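Local coordinates for protein 2-hydroxy-3-oxopropionate reductase (Polaromonas sp. JS666, PDB 4DLL) that probably catalyses the reversible NAD(P)-dependent reduction of 2-hydroxy-3-oxopropionate (tartronate semialdehyde) to glycerate, at residues A[103-107]-A[108-112]. Sequence-based numbering, arbitrary orientation.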
loop_
_atom_site.group_PDB
_atom_site.type_symbol
_atom_site.label_atom_id
_atom_site.label_comp_id
_atom_site.label_asym_id
_atom_site.label_seq_id
_atom_site.Cartn_x
_atom_site.Cartn_y
_atom_site.Cartn_z
ATOM N N ASP A 103 17.892 -29.012 9.745
ATOM C CA ASP A 103 18.082 -30.415 9.420
ATOM C C ASP A 103 19.079 -30.557 8.276
ATOM O O ASP A 103 20.166 -31.136 8.442
ATOM C CB ASP A 103 16.751 -31.063 9.041
ATOM C CG ASP A 103 16.852 -32.575 8.961
ATOM O OD1 ASP A 103 16.591 -33.239 9.992
ATOM O OD2 ASP A 103 17.231 -33.102 7.886
ATOM N N VAL A 104 18.735 -29.991 7.125
ATOM C CA VAL A 104 19.681 -29.934 5.993
ATOM C C VAL A 104 21.134 -29.498 6.339
ATOM O O VAL A 104 22.105 -30.167 5.953
ATOM C CB VAL A 104 19.120 -29.107 4.819
ATOM C CG1 VAL A 104 20.104 -29.117 3.648
ATOM C CG2 VAL A 104 17.815 -29.712 4.377
ATOM N N LEU A 105 21.270 -28.399 7.080
ATOM C CA LEU A 105 22.586 -27.883 7.408
ATOM C C LEU A 105 23.332 -28.837 8.332
ATOM O O LEU A 105 24.514 -29.115 8.133
ATOM C CB LEU A 105 22.455 -26.511 8.086
ATOM C CG LEU A 105 22.577 -25.219 7.247
ATOM C CD1 LEU A 105 22.385 -24.019 8.166
ATOM C CD2 LEU A 105 23.929 -25.160 6.593
ATOM N N PHE A 106 22.643 -29.352 9.345
ATOM C CA PHE A 106 23.328 -30.132 10.373
ATOM C C PHE A 106 22.977 -31.623 10.357
ATOM O O PHE A 106 23.875 -32.441 10.241
ATOM C CB PHE A 106 23.185 -29.455 11.746
ATOM C CG PHE A 106 23.537 -27.984 11.709
ATOM C CD1 PHE A 106 24.864 -27.569 11.600
ATOM C CD2 PHE A 106 22.535 -27.014 11.731
ATOM C CE1 PHE A 106 25.195 -26.201 11.512
ATOM C CE2 PHE A 106 22.855 -25.639 11.646
ATOM C CZ PHE A 106 24.177 -25.237 11.521
ATOM N N ALA A 107 21.704 -32.001 10.406
ATOM C CA ALA A 107 21.359 -33.433 10.275
ATOM C C ALA A 107 21.932 -34.094 9.004
ATOM O O ALA A 107 22.284 -35.286 9.027
ATOM C CB ALA A 107 19.838 -33.639 10.316
ATOM N N GLN A 108 21.981 -33.327 7.903
ATOM C CA GLN A 108 22.387 -33.822 6.584
ATOM C C GLN A 108 23.820 -33.407 6.228
ATOM O O GLN A 108 24.309 -33.712 5.169
ATOM C CB GLN A 108 21.391 -33.360 5.491
ATOM C CG GLN A 108 20.131 -34.202 5.378
ATOM C CD GLN A 108 19.352 -33.993 4.049
ATOM O OE1 GLN A 108 18.182 -33.581 4.072
ATOM N NE2 GLN A 108 20.000 -34.273 2.894
ATOM N N GLY A 109 24.481 -32.684 7.116
ATOM C CA GLY A 109 25.907 -32.467 6.989
ATOM C C GLY A 109 26.371 -31.522 5.889
ATOM O O GLY A 109 27.481 -31.659 5.389
ATOM N N VAL A 110 25.529 -30.565 5.533
ATOM C CA VAL A 110 25.870 -29.551 4.529
ATOM C C VAL A 110 26.925 -28.643 5.139
ATOM O O VAL A 110 27.968 -28.354 4.528
ATOM C CB VAL A 110 24.609 -28.754 4.054
ATOM C CG1 VAL A 110 24.983 -27.460 3.312
ATOM C CG2 VAL A 110 23.744 -29.624 3.167
ATOM N N ALA A 111 26.670 -28.218 6.367
ATOM C CA ALA A 111 27.596 -27.299 7.004
ATOM C C ALA A 111 28.961 -27.944 7.119
ATOM O O ALA A 111 29.992 -27.325 6.805
ATOM C CB ALA A 111 27.092 -26.849 8.362
ATOM N N ALA A 112 28.950 -29.204 7.552
ATOM C CA ALA A 112 30.162 -29.987 7.788
ATOM C C ALA A 112 30.996 -30.027 6.533
ATOM O O ALA A 112 32.216 -29.898 6.596
ATOM C CB ALA A 112 29.797 -31.410 8.230
#
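Val104 and Val110 meet through single methyl branches: with CG1 of Val104 set anti to its backbone N (chi1 -178°), that methyl comes within 3.7 Å of CG2 of Val110, which also touches the carbonyl oxygen of Val104. At the next residue, the CB of Ala111 is shared by Leu105 CD2 at 4.0 Å and by Phe106 CE1 at 3.7 Å, approaching the ring obliquely, while Leu105 CB lies above one face of the ring, offset toward its rim. Here, in a Rossmann-type NAD-binding domain, the chain passes from helix 98-107 to the short helix 110-113 through Gly109, the first residue to leave helical phi/psi, which stands at the N-cap position of the next helix. Gly109 takes positive phi (73°), and its N reaches Phe106 O at 3.2 Å from above the carbonyl plane. A wider, pi-type turn bonds Gln108 N to Asp103 O (2.9 Å), whereas Ala111 N sits on a lone pair of Leu105 O, also at 2.9 Å. Gln108 runs extended beyond CG, its amide turned 69° from the Asp103 carboxylate and OE1 beside Val104 CG2; an alanine here would probably leave that methyl and Trp60 less covered. Ala81 and Leu138, from helices 81-85 and 128-140, pack against the valines and against Leu105, Phe106 and Ala111 respectively.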